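Local coordinates for protein aldehyde reductase YahK (Escherichia coli, PDB 1UUF) that reduces a broad range of aldehydes to the corresponding primary alcohols, strongly preferring NADPH as electron donor and binding two zinc ions per subunit, at residues S185-W190 against K212-M217; L206-I211 against I332-E337; H220-T225 against A239-N244; A253-F258 against F274-K279; D259-T264 against G282-V287. One frame throughout, in Å; residues are numbered along the deposited sequence.

Interaction 1. Residues S185-W190 against K212-M217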
# COMPACT_ATOMS: atom_id res chain seq x y z
N SER A 185 3.57 -16.30 2.86
CA SER A 185 3.47 -15.62 1.57
C SER A 185 3.85 -14.13 1.60
O SER A 185 4.69 -13.69 0.80
CB SER A 185 2.06 -15.77 1.00
OG SER A 185 2.02 -15.28 -0.33
N PRO A 186 3.24 -13.34 2.50
CA PRO A 186 3.60 -11.92 2.53
C PRO A 186 5.03 -11.69 3.02
O PRO A 186 5.69 -10.75 2.60
CB PRO A 186 2.55 -11.31 3.45
CG PRO A 186 2.19 -12.45 4.37
CD PRO A 186 2.13 -13.63 3.42
N LEU A 187 5.52 -12.55 3.92
CA LEU A 187 6.88 -12.40 4.41
C LEU A 187 7.83 -12.55 3.23
O LEU A 187 8.82 -11.82 3.11
CB LEU A 187 7.19 -13.44 5.48
CG LEU A 187 6.54 -13.18 6.84
CD1 LEU A 187 6.75 -14.39 7.74
CD2 LEU A 187 7.14 -11.92 7.47
N ARG A 188 7.54 -13.50 2.35
CA ARG A 188 8.37 -13.72 1.17
C ARG A 188 8.16 -12.60 0.15
O ARG A 188 9.11 -12.08 -0.42
CB ARG A 188 8.05 -15.06 0.50
CG ARG A 188 8.57 -16.29 1.25
CD ARG A 188 10.08 -16.23 1.46
NE ARG A 188 10.62 -17.51 1.90
CZ ARG A 188 11.85 -17.68 2.39
NH1 ARG A 188 12.67 -16.65 2.51
NH2 ARG A 188 12.26 -18.89 2.75
N HIS A 189 6.90 -12.22 -0.08
CA HIS A 189 6.61 -11.17 -1.06
C HIS A 189 7.30 -9.85 -0.73
O HIS A 189 7.81 -9.17 -1.62
CB HIS A 189 5.11 -10.94 -1.18
CG HIS A 189 4.73 -10.16 -2.40
ND1 HIS A 189 4.13 -8.92 -2.33
CD2 HIS A 189 4.87 -10.44 -3.72
CE1 HIS A 189 3.92 -8.47 -3.56
NE2 HIS A 189 4.35 -9.37 -4.41
N TRP A 190 7.32 -9.49 0.55
CA TRP A 190 7.96 -8.24 0.95
C TRP A 190 9.40 -8.47 1.42
O TRP A 190 9.98 -7.67 2.15
CB TRP A 190 7.11 -7.51 1.99
CG TRP A 190 6.01 -6.71 1.32
CD1 TRP A 190 6.13 -5.46 0.77
CD2 TRP A 190 4.66 -7.13 1.06
NE1 TRP A 190 4.93 -5.09 0.18
CE2 TRP A 190 4.02 -6.09 0.35
CE3 TRP A 190 3.93 -8.29 1.37
CZ2 TRP A 190 2.68 -6.18 -0.07
CZ3 TRP A 190 2.60 -8.38 0.95
CH2 TRP A 190 2.00 -7.33 0.24
N LYS A 212 7.42 -17.27 14.13
CA LYS A 212 8.24 -18.44 13.84
C LYS A 212 8.89 -18.35 12.46
O LYS A 212 10.09 -18.59 12.30
CB LYS A 212 7.38 -19.71 13.87
CG LYS A 212 7.01 -20.23 15.24
CD LYS A 212 5.99 -21.36 15.08
CE LYS A 212 5.68 -22.07 16.39
NZ LYS A 212 6.68 -23.13 16.70
N LEU A 213 8.09 -18.01 11.46
CA LEU A 213 8.58 -17.93 10.10
C LEU A 213 9.51 -16.76 9.83
O LEU A 213 10.53 -16.91 9.16
CB LEU A 213 7.41 -17.91 9.12
CG LEU A 213 6.54 -19.18 9.16
CD1 LEU A 213 5.32 -18.99 8.26
CD2 LEU A 213 7.35 -20.38 8.70
N ALA A 214 9.16 -15.58 10.34
CA ALA A 214 10.01 -14.40 10.13
C ALA A 214 11.37 -14.66 10.77
O ALA A 214 12.41 -14.27 10.24
CB ALA A 214 9.36 -13.17 10.74
N HIS A 215 11.35 -15.32 11.92
CA HIS A 215 12.59 -15.64 12.63
C HIS A 215 13.42 -16.62 11.81
O HIS A 215 14.63 -16.45 11.66
CB HIS A 215 12.28 -16.24 14.00
CG HIS A 215 13.48 -16.76 14.72
ND1 HIS A 215 14.52 -15.94 15.12
CD2 HIS A 215 13.84 -18.02 15.08
CE1 HIS A 215 15.45 -16.67 15.70
NE2 HIS A 215 15.07 -17.94 15.69
N ALA A 216 12.76 -17.66 11.29
CA ALA A 216 13.44 -18.68 10.50
C ALA A 216 14.02 -18.11 9.21
O ALA A 216 15.02 -18.61 8.70
CB ALA A 216 12.48 -19.82 10.20
N MET A 217 13.38 -17.07 8.69
CA MET A 217 13.85 -16.43 7.46
C MET A 217 15.06 -15.55 7.72
O MET A 217 15.69 -15.05 6.78
CB MET A 217 12.73 -15.59 6.85
CG MET A 217 11.63 -16.42 6.23
SD MET A 217 10.33 -15.39 5.54
CE MET A 217 9.04 -16.56 5.36
O HOH W 1 15.45 -15.42 4.09
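Leu-213, Ala-214 and Met-217, on segment 212-217 of helix 205-216 and just beyond, receive Leu-187 and Arg-188 from the last turn of helix 176-189. No direct hydrogen bond passes between the two segments, so the evidence for the contact is the fit of its side chains. At Leu-213 the CB is met by CD1 of Leu-187 at 3.8 Å, the two leucine side chains crossing at about a right angle. The same methyl sits 3.7 Å from the backbone N of Ala-214, while the second branch, CD2 of Leu-187, is 4.1 Å from the CB of Ala-214; the fork of the leucine thus closes on the helix surface at its small residue. Met-217 covers the most area in this segment. With CG beside its backbone N (chi1 -72°) and the chain extended beyond, its CE lies 3.6 Å from CB of Leu-187. Its CG sits under one face of the Arg-188 guanidinium, offset toward the rim and 3.9 Å from NH1. A water accepts a weak bond from NH1 of Arg-188 and donates to the Met-217 carbonyl O at 2.7 Å, which bridges the arginine to the end of the segment. The guanidinium is fixed chiefly elsewhere, by its NE bond to Tyr-184 OH and a cation-pi contact with Phe-326. Helix 317-330 covers this flank, touching Arg-188, Leu-213 and Ala-216, whereas Trp-190, just past the end of helix 176-189, packs on strand 282-286 of the parallel sheet.

Interaction 2. Residues L206-I211 against I332-E337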
# COMPACT_ATOMS: atom_id res chain seq x y z
N LEU A 206 -2.32 -16.91 13.74
CA LEU A 206 -1.55 -16.34 12.64
C LEU A 206 -0.27 -15.71 13.16
O LEU A 206 0.80 -15.91 12.59
CB LEU A 206 -2.37 -15.27 11.92
CG LEU A 206 -3.55 -15.73 11.05
CD1 LEU A 206 -4.28 -14.51 10.51
CD2 LEU A 206 -3.03 -16.59 9.91
N GLY A 207 -0.40 -14.94 14.23
CA GLY A 207 0.76 -14.28 14.80
C GLY A 207 1.89 -15.21 15.20
O GLY A 207 3.06 -14.93 14.91
N HIS A 208 1.57 -16.32 15.86
CA HIS A 208 2.62 -17.23 16.28
C HIS A 208 3.36 -17.82 15.08
O HIS A 208 4.57 -18.06 15.16
CB HIS A 208 2.06 -18.30 17.25
CG HIS A 208 1.81 -19.64 16.64
ND1 HIS A 208 0.77 -19.89 15.76
CD2 HIS A 208 2.41 -20.84 16.86
CE1 HIS A 208 0.74 -21.17 15.46
NE2 HIS A 208 1.72 -21.78 16.11
N MET A 209 2.67 -18.02 13.97
CA MET A 209 3.33 -18.55 12.77
C MET A 209 4.16 -17.45 12.12
O MET A 209 5.24 -17.71 11.58
CB MET A 209 2.31 -19.07 11.75
CG MET A 209 1.71 -20.43 12.09
SD MET A 209 2.94 -21.67 12.58
CE MET A 209 4.18 -21.52 11.30
N GLY A 210 3.66 -16.22 12.17
CA GLY A 210 4.40 -15.11 11.58
C GLY A 210 5.74 -14.91 12.28
O GLY A 210 6.76 -14.65 11.63
N ILE A 211 5.74 -15.04 13.60
CA ILE A 211 6.97 -14.89 14.37
C ILE A 211 7.93 -16.04 14.06
O ILE A 211 9.10 -15.82 13.76
CB ILE A 211 6.66 -14.85 15.88
CG1 ILE A 211 5.81 -13.61 16.18
CG2 ILE A 211 7.96 -14.81 16.68
CD1 ILE A 211 5.31 -13.54 17.61
N ILE A 332 10.15 -26.65 11.44
CA ILE A 332 9.14 -25.71 11.87
C ILE A 332 7.74 -26.31 11.81
O ILE A 332 7.33 -26.86 10.79
CB ILE A 332 9.15 -24.45 10.99
CG1 ILE A 332 10.52 -23.77 11.10
CG2 ILE A 332 8.03 -23.51 11.40
CD1 ILE A 332 10.71 -22.64 10.12
N VAL A 333 7.01 -26.21 12.92
CA VAL A 333 5.64 -26.70 13.00
C VAL A 333 4.87 -25.72 13.88
O VAL A 333 5.47 -24.86 14.52
CB VAL A 333 5.55 -28.10 13.65
CG1 VAL A 333 6.32 -29.11 12.83
CG2 VAL A 333 6.08 -28.06 15.08
N ALA A 334 3.55 -25.86 13.89
CA ALA A 334 2.72 -24.99 14.71
C ALA A 334 2.65 -25.54 16.12
O ALA A 334 2.87 -26.73 16.33
CB ALA A 334 1.31 -24.92 14.12
N ASP A 335 2.38 -24.67 17.09
CA ASP A 335 2.23 -25.10 18.48
C ASP A 335 0.73 -25.38 18.56
O ASP A 335 -0.08 -24.47 18.37
CB ASP A 335 2.62 -23.99 19.45
CG ASP A 335 4.07 -23.57 19.29
OD1 ASP A 335 4.91 -24.44 18.99
OD2 ASP A 335 4.37 -22.38 19.48
N ILE A 336 0.37 -26.62 18.86
CA ILE A 336 -1.04 -26.99 18.86
C ILE A 336 -1.60 -27.63 20.11
O ILE A 336 -0.88 -28.03 21.02
CB ILE A 336 -1.31 -27.97 17.70
CG1 ILE A 336 -0.64 -29.32 18.01
CG2 ILE A 336 -0.75 -27.42 16.40
CD1 ILE A 336 -0.97 -30.42 17.01
N GLU A 337 -2.93 -27.71 20.13
CA GLU A 337 -3.66 -28.36 21.20
C GLU A 337 -4.62 -29.28 20.47
O GLU A 337 -5.53 -28.82 19.78
CB GLU A 337 -4.45 -27.38 22.06
CG GLU A 337 -5.12 -28.09 23.23
CD GLU A 337 -5.81 -27.14 24.19
OE1 GLU A 337 -5.29 -26.03 24.39
OE2 GLU A 337 -6.86 -27.53 24.75
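His-208 meets Asp-335 through a single hydrogen bond: the backbone N of Asp-335 donates to NE2 at 3.1 Å, nearly straight at 168°, with the donor 15° out of the ring plane. Beside it the ring edge rests on Ala-334, whose CB is 3.7 Å from NE2. SD of Met-209 reaches that methyl from another side at 3.9 Å, brought there by a side chain bent at chi2 and chi3, and its CE extends loosely to Ile-332. The imidazole has a chi1 of 102°, far from a staggered value, which is consistent with its being held at both nitrogens, since ND1 is hydrogen-bonded to Gly-205 O. Tyr-358 packs against the ring with its plane about 20° away, and it also makes a backbone bond with Asp-335. Further out, Lys-212 pairs with OD1 of Asp-335. Helix 205-216, whose first turn carries Gly-207, the last glycine of a probable Rossmann-type GxGxxG motif, is thereby tied to the run leading into strand 336-339, a member of the mixed sheet outside the Rossmann sheet. Because NE2 accepts a backbone N-H and ND1 faces a carbonyl, His-208 is most likely neutral with its proton on ND1, despite the Asp-335 carboxylate nearby.

Interaction 3. Residues H220-T225 against A239-N244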
# COMPACT_ATOMS: atom_id res chain seq x y z
N HIS A 220 15.12 -9.62 11.71
CA HIS A 220 15.16 -9.19 13.10
C HIS A 220 13.67 -8.99 13.35
O HIS A 220 13.04 -8.12 12.74
CB HIS A 220 15.91 -7.87 13.26
CG HIS A 220 15.93 -7.37 14.67
ND1 HIS A 220 14.88 -6.69 15.24
CD2 HIS A 220 16.88 -7.47 15.63
CE1 HIS A 220 15.17 -6.40 16.49
NE2 HIS A 220 16.38 -6.85 16.75
N VAL A 221 13.10 -9.80 14.23
CA VAL A 221 11.66 -9.76 14.49
C VAL A 221 11.20 -9.07 15.76
O VAL A 221 11.68 -9.35 16.85
CB VAL A 221 11.10 -11.20 14.50
CG1 VAL A 221 9.59 -11.18 14.68
CG2 VAL A 221 11.49 -11.92 13.22
N VAL A 222 10.24 -8.15 15.59
CA VAL A 222 9.66 -7.44 16.72
C VAL A 222 8.19 -7.82 16.77
O VAL A 222 7.45 -7.61 15.80
CB VAL A 222 9.76 -5.91 16.56
CG1 VAL A 222 9.14 -5.23 17.77
CG2 VAL A 222 11.22 -5.50 16.42
N ALA A 223 7.76 -8.42 17.88
CA ALA A 223 6.37 -8.81 18.04
C ALA A 223 5.63 -7.73 18.81
O ALA A 223 6.17 -7.16 19.75
CB ALA A 223 6.27 -10.13 18.78
N PHE A 224 4.39 -7.46 18.40
CA PHE A 224 3.57 -6.46 19.06
C PHE A 224 2.35 -7.11 19.71
O PHE A 224 1.63 -7.88 19.07
CB PHE A 224 3.09 -5.40 18.06
CG PHE A 224 4.19 -4.58 17.47
CD1 PHE A 224 4.95 -5.06 16.41
CD2 PHE A 224 4.47 -3.31 17.97
CE1 PHE A 224 5.97 -4.29 15.86
CE2 PHE A 224 5.49 -2.53 17.43
CZ PHE A 224 6.24 -3.02 16.37
N THR A 225 2.11 -6.77 20.97
CA THR A 225 0.96 -7.30 21.69
C THR A 225 0.25 -6.13 22.37
O THR A 225 0.83 -5.06 22.51
CB THR A 225 1.39 -8.30 22.78
OG1 THR A 225 0.23 -8.87 23.39
CG2 THR A 225 2.21 -7.59 23.85
N ALA A 239 10.63 -14.06 18.86
CA ALA A 239 10.73 -12.62 18.65
C ALA A 239 12.01 -12.12 19.32
O ALA A 239 12.31 -12.50 20.45
CB ALA A 239 9.52 -11.92 19.23
N ASP A 240 12.75 -11.28 18.61
CA ASP A 240 13.99 -10.72 19.16
C ASP A 240 13.64 -9.61 20.14
O ASP A 240 14.38 -9.35 21.10
CB ASP A 240 14.87 -10.18 18.05
CG ASP A 240 15.33 -11.26 17.10
OD1 ASP A 240 16.02 -12.19 17.56
OD2 ASP A 240 15.00 -11.18 15.90
N GLU A 241 12.53 -8.94 19.87
CA GLU A 241 12.05 -7.85 20.72
C GLU A 241 10.53 -7.92 20.79
O GLU A 241 9.89 -8.45 19.88
CB GLU A 241 12.44 -6.48 20.14
CG GLU A 241 13.92 -6.17 20.14
CD GLU A 241 14.21 -4.78 19.59
OE1 GLU A 241 14.19 -4.60 18.35
OE2 GLU A 241 14.43 -3.86 20.40
N VAL A 242 9.97 -7.40 21.87
CA VAL A 242 8.53 -7.38 22.04
C VAL A 242 8.09 -5.99 22.47
O VAL A 242 8.75 -5.34 23.29
CB VAL A 242 8.06 -8.41 23.09
CG1 VAL A 242 6.55 -8.35 23.25
CG2 VAL A 242 8.47 -9.81 22.67
N VAL A 243 6.99 -5.53 21.90
CA VAL A 243 6.46 -4.22 22.22
C VAL A 243 4.98 -4.30 22.58
O VAL A 243 4.21 -4.98 21.92
CB VAL A 243 6.62 -3.25 21.02
CG1 VAL A 243 5.90 -1.93 21.31
CG2 VAL A 243 8.09 -3.00 20.75
N ASN A 244 4.60 -3.62 23.66
CA ASN A 244 3.20 -3.57 24.06
C ASN A 244 2.73 -2.33 23.31
O ASN A 244 3.08 -1.21 23.67
CB ASN A 244 3.05 -3.34 25.56
CG ASN A 244 1.60 -3.33 26.00
OD1 ASN A 244 0.74 -2.79 25.30
ND2 ASN A 244 1.32 -3.91 27.15
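One face of the His-220 ring is covered by Asp-240, whose CB stands 4.1 Å from the ring centroid and 18° off the normal, a CH-pi contact. Glu-241 approaches the edge of that ring, but so closely in the model that the contact is doubtful. At the far end of the strand the Phe-224 ring lies side by side with Val-243, CD2 being 3.7 Å from the valine CB in an oblique approach; Phe-274 meets the same ring edge-to-face. Asp-240 also reaches across to the first strand: its OD2 takes the N-H of Val-221 at 2.9 Å with the anti lone pair. The Val-221 O is gripped twice, by Asp-240 N and by Glu-241 N. Beyond it, regular parallel pairing sets in, with Ala-223 N to Glu-241 O, Val-243 N to Ala-223 O at 2.8 Å, and Thr-225 N to Val-243 O. Strands 220-225 and 241-244 are the ends of a beta-alpha-beta unit crossing through helix 231-237, and they form one margin of the six-stranded parallel sheet of the Rossmann domain; their short axes diverge by 25°. The side chains alternate. Ala-223, Thr-225 and Val-242 share the face on which helix 231-237 packs, and there CB of Ala-223 touches CB of Ala-239 at 3.7 Å. On the opposite face CG1 of Val-222 meets CG2 of Val-243 at 3.9 Å, while helix 248-252 touches Phe-224 and Val-243 through Met-251.

Interaction 4. Residues A253-F258 against F274-K279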
# COMPACT_ATOMS: atom_id res chain seq x y z
N ALA A 253 10.10 4.09 20.48
CA ALA A 253 11.46 3.61 20.33
C ALA A 253 11.72 2.95 18.98
O ALA A 253 12.87 2.69 18.63
CB ALA A 253 11.79 2.64 21.46
N HIS A 254 10.66 2.68 18.23
CA HIS A 254 10.79 2.03 16.92
C HIS A 254 10.31 2.90 15.76
O HIS A 254 10.04 2.40 14.67
CB HIS A 254 10.00 0.72 16.93
CG HIS A 254 10.50 -0.27 17.93
ND1 HIS A 254 11.56 -1.11 17.68
CD2 HIS A 254 10.10 -0.54 19.20
CE1 HIS A 254 11.80 -1.85 18.75
NE2 HIS A 254 10.93 -1.53 19.68
N LEU A 255 10.21 4.20 16.00
CA LEU A 255 9.77 5.13 14.97
C LEU A 255 10.58 4.98 13.68
O LEU A 255 11.81 4.85 13.72
CB LEU A 255 9.89 6.57 15.47
CG LEU A 255 9.44 7.67 14.51
CD1 LEU A 255 7.92 7.68 14.42
CD2 LEU A 255 9.95 9.01 15.00
N LYS A 256 9.89 4.99 12.54
CA LYS A 256 10.53 4.89 11.23
C LYS A 256 11.67 3.88 11.17
O LYS A 256 12.76 4.20 10.68
CB LYS A 256 11.07 6.26 10.81
CG LYS A 256 10.04 7.38 10.84
CD LYS A 256 10.69 8.74 10.61
CE LYS A 256 9.67 9.87 10.68
NZ LYS A 256 10.30 11.22 10.54
N SER A 257 11.44 2.65 11.64
CA SER A 257 12.52 1.66 11.64
C SER A 257 12.21 0.33 10.97
O SER A 257 13.12 -0.48 10.76
CB SER A 257 12.96 1.38 13.08
OG SER A 257 11.95 0.67 13.77
N PHE A 258 10.94 0.08 10.65
CA PHE A 258 10.57 -1.19 10.04
C PHE A 258 10.55 -1.23 8.53
O PHE A 258 10.05 -0.32 7.87
CB PHE A 258 9.19 -1.65 10.54
CG PHE A 258 9.20 -2.15 11.95
CD1 PHE A 258 9.00 -1.28 13.01
CD2 PHE A 258 9.41 -3.50 12.21
CE1 PHE A 258 9.01 -1.74 14.32
CE2 PHE A 258 9.43 -3.98 13.52
CZ PHE A 258 9.23 -3.09 14.58
N PHE A 274 1.20 2.25 13.87
CA PHE A 274 2.08 1.32 13.16
C PHE A 274 2.65 1.90 11.87
O PHE A 274 3.80 1.63 11.52
CB PHE A 274 1.34 0.02 12.85
CG PHE A 274 1.07 -0.81 14.07
CD1 PHE A 274 -0.19 -0.84 14.65
CD2 PHE A 274 2.09 -1.55 14.66
CE1 PHE A 274 -0.44 -1.58 15.80
CE2 PHE A 274 1.86 -2.30 15.82
CZ PHE A 274 0.60 -2.31 16.39
N THR A 275 1.86 2.69 11.16
CA THR A 275 2.34 3.29 9.92
C THR A 275 3.56 4.16 10.19
O THR A 275 4.51 4.17 9.40
CB THR A 275 1.23 4.13 9.25
OG1 THR A 275 0.14 3.27 8.89
CG2 THR A 275 1.76 4.81 7.99
N THR A 276 3.56 4.87 11.31
CA THR A 276 4.69 5.73 11.64
C THR A 276 5.94 4.94 12.01
O THR A 276 7.03 5.51 12.09
CB THR A 276 4.36 6.69 12.79
OG1 THR A 276 4.12 5.95 13.99
CG2 THR A 276 3.12 7.51 12.46
N LEU A 277 5.80 3.63 12.22
CA LEU A 277 6.94 2.78 12.56
C LEU A 277 7.65 2.27 11.31
O LEU A 277 8.71 1.65 11.40
CB LEU A 277 6.48 1.58 13.40
CG LEU A 277 5.64 1.85 14.65
CD1 LEU A 277 5.43 0.53 15.38
CD2 LEU A 277 6.33 2.86 15.54
N LEU A 278 7.05 2.51 10.15
CA LEU A 278 7.63 2.06 8.88
C LEU A 278 8.68 3.00 8.32
O LEU A 278 8.54 4.22 8.40
CB LEU A 278 6.53 1.92 7.83
CG LEU A 278 5.44 0.87 8.04
CD1 LEU A 278 4.35 1.07 6.99
CD2 LEU A 278 6.04 -0.52 7.94
N LYS A 279 9.73 2.43 7.73
CA LYS A 279 10.78 3.23 7.10
C LYS A 279 10.20 3.76 5.80
O LYS A 279 9.10 3.38 5.40
CB LYS A 279 11.99 2.36 6.76
CG LYS A 279 12.72 1.78 7.95
CD LYS A 279 13.68 0.68 7.52
CE LYS A 279 14.71 1.19 6.51
NZ LYS A 279 15.66 0.11 6.12
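Phe-258 and Leu-277 lead the backbone bonding: Phe-258 N donates to Leu-277 O at 2.8 Å, in the carbonyl plane, and that oxygen also accepts from Ser-257 N, which stands well above the plane. Lys-256 N reaches Thr-276 O, and Lys-279 N returns to Phe-258 O in a nearly straight bond of 173°. Within the loop, OG of Ser-257 donates to His-254 O at 2.7 Å, put there by a chi1 of 70° that sets it between backbone N and carbonyl carbon; Lys-197 NZ also bonds to OG. Replacing Ser-257 with alanine would probably leave His-254 O with only the weak Ser-257 N bond here and take a partner from Lys-197. Phe-258 pairs in parallel with Leu-278 of the short strand 278-279, just before the chain turns at Asp-259 and enters the Rossmann sheet; a type I turn, Thr-275 to Leu-278, follows helix 271-275. The apolar contacts are Phe-258 CD1 with Leu-277 CB at 3.8 Å, these side chains running alongside, and Phe-258 CB with Leu-278 CD2 at 4.2 Å. Leu-255 CD1 and Lys-279 CG make van der Waals contacts with backbone atoms, Thr-276 O and Ser-257 C. Both lysines have partners outside the segments: Lys-279 pairs with Asp-259, Lys-256 with Asp-128 of the second subunit.

Interaction 5. Residues D259-T264 against G282-V287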
# COMPACT_ATOMS: atom_id res chain seq x y z
N ASP A 259 11.08 -2.31 7.98
CA ASP A 259 11.09 -2.50 6.54
C ASP A 259 9.72 -3.03 6.15
O ASP A 259 9.16 -2.66 5.12
CB ASP A 259 12.15 -3.54 6.15
CG ASP A 259 13.56 -3.03 6.33
OD1 ASP A 259 14.01 -2.22 5.50
OD2 ASP A 259 14.22 -3.44 7.31
N PHE A 260 9.19 -3.89 7.02
CA PHE A 260 7.90 -4.51 6.76
C PHE A 260 7.20 -4.87 8.07
O PHE A 260 7.84 -5.28 9.04
CB PHE A 260 8.14 -5.78 5.93
CG PHE A 260 6.91 -6.59 5.67
CD1 PHE A 260 5.85 -6.06 4.95
CD2 PHE A 260 6.81 -7.89 6.15
CE1 PHE A 260 4.71 -6.82 4.69
CE2 PHE A 260 5.68 -8.66 5.90
CZ PHE A 260 4.62 -8.12 5.17
N ILE A 261 5.89 -4.70 8.10
CA ILE A 261 5.11 -5.06 9.27
C ILE A 261 3.95 -5.94 8.84
O ILE A 261 3.16 -5.56 7.98
CB ILE A 261 4.54 -3.82 9.99
CG1 ILE A 261 5.68 -3.02 10.63
CG2 ILE A 261 3.57 -4.26 11.09
CD1 ILE A 261 5.23 -1.77 11.34
N LEU A 262 3.88 -7.13 9.43
CA LEU A 262 2.81 -8.07 9.12
C LEU A 262 1.78 -7.98 10.25
O LEU A 262 2.06 -8.37 11.38
CB LEU A 262 3.38 -9.49 9.05
CG LEU A 262 2.37 -10.60 8.72
CD1 LEU A 262 1.81 -10.38 7.32
CD2 LEU A 262 3.06 -11.95 8.83
N ASN A 263 0.60 -7.44 9.95
CA ASN A 263 -0.43 -7.29 10.97
C ASN A 263 -1.44 -8.43 10.85
O ASN A 263 -2.17 -8.52 9.86
CB ASN A 263 -1.11 -5.92 10.81
CG ASN A 263 -1.95 -5.54 12.02
OD1 ASN A 263 -2.01 -4.37 12.40
ND2 ASN A 263 -2.60 -6.52 12.61
N THR A 264 -1.47 -9.30 11.86
CA THR A 264 -2.36 -10.46 11.85
C THR A 264 -3.61 -10.34 12.72
O THR A 264 -4.42 -11.27 12.79
CB THR A 264 -1.62 -11.74 12.31
OG1 THR A 264 -1.38 -11.67 13.72
CG2 THR A 264 -0.29 -11.88 11.58
N GLY A 282 8.37 1.69 3.18
CA GLY A 282 7.99 0.51 3.94
C GLY A 282 6.52 0.17 3.76
O GLY A 282 5.72 1.03 3.36
N THR A 283 6.15 -1.06 4.06
CA THR A 283 4.76 -1.49 3.90
C THR A 283 4.26 -2.28 5.10
O THR A 283 5.02 -3.01 5.72
CB THR A 283 4.61 -2.41 2.67
OG1 THR A 283 4.93 -1.69 1.48
CG2 THR A 283 3.18 -2.95 2.58
N MET A 284 2.99 -2.09 5.44
CA MET A 284 2.38 -2.89 6.50
C MET A 284 1.29 -3.64 5.78
O MET A 284 0.43 -3.04 5.13
CB MET A 284 1.75 -2.04 7.61
CG MET A 284 0.88 -2.90 8.55
SD MET A 284 0.41 -2.10 10.09
CE MET A 284 -0.52 -0.71 9.46
N THR A 285 1.33 -4.97 5.86
CA THR A 285 0.34 -5.79 5.19
C THR A 285 -0.57 -6.45 6.20
O THR A 285 -0.09 -7.03 7.18
CB THR A 285 1.02 -6.86 4.33
OG1 THR A 285 1.79 -6.22 3.30
CG2 THR A 285 -0.01 -7.79 3.68
N LEU A 286 -1.87 -6.37 5.96
CA LEU A 286 -2.86 -6.95 6.85
C LEU A 286 -3.28 -8.33 6.34
O LEU A 286 -3.52 -8.50 5.14
CB LEU A 286 -4.09 -6.04 6.92
CG LEU A 286 -3.83 -4.53 7.03
CD1 LEU A 286 -5.16 -3.78 6.99
CD2 LEU A 286 -3.07 -4.23 8.30
N VAL A 287 -3.38 -9.31 7.23
CA VAL A 287 -3.80 -10.65 6.83
C VAL A 287 -4.89 -11.21 7.74
O VAL A 287 -5.46 -12.27 7.47
CB VAL A 287 -2.62 -11.65 6.80
CG1 VAL A 287 -1.62 -11.24 5.75
CG2 VAL A 287 -1.96 -11.74 8.17
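Phe-260 crosses Thr-285 obliquely, presenting a ring edge: CE1 lies 3.3 Å from OG1 of Thr-285, near the ring plane. A chi1 of 176° swings the ring across toward the neighbouring strand. That hydroxyl is buried and has no hydrogen-bond partner in the model, so the aromatic edge is its close company, together with Trp-190, which lies nearly parallel to the Phe-260 ring (about 10°). With alanine at Phe-260, a gap would probably open beside Thr-285, and Trp-190 would be likely to lose the ring it packs against. Ile-261 and Met-284 also cross obliquely, CG2 of the isoleucine 3.9 Å from CG of the methionine. Strands 260-263 and 282-286 run parallel, 13° apart, as adjacent fourth and fifth members of the Rossmann sheet, their register held by four backbone bonds from Ile-261 N to Thr-283 O through Val-287 N to Asn-263 O. Helix 176-189 packs on the face of Phe-260 and Leu-262, helix 271-275 on that of Asn-263 and Met-284. Asn-263 lies alongside Leu-286, its CB 3.6 Å from CD2 of the leucine, which also packs on Val-299 of the second subunit. Leu-262 CD1 meets CG1 of Val-287 at 3.9 Å, the two side chains about perpendicular.

In the fold
Interactions 3 and 5 share one six-stranded parallel sheet, their centres 13 Å apart, with strand 197-201 lying between the two pairs. Interaction 4 crosses interaction 5 along the chain, 11 Å away, and is joined to it by the Lys-279 to Asp-259 salt bridge; its Phe-258 meets Phe-224 of interaction 3. Helix 205-216 serves both interaction 1 and interaction 2, centred 13 Å apart and linked by Lys-212 and Asp-335. Interaction 1 crosses interaction 2 and closes before interactions 3, 4 and 5 open, which nest inside the loop of interaction 2. That closure brings the Rossmann-type, probably nucleotide-binding, domain against the mixed sheet, with the catalytic zinc about 11 Å from the Met-209 side chain.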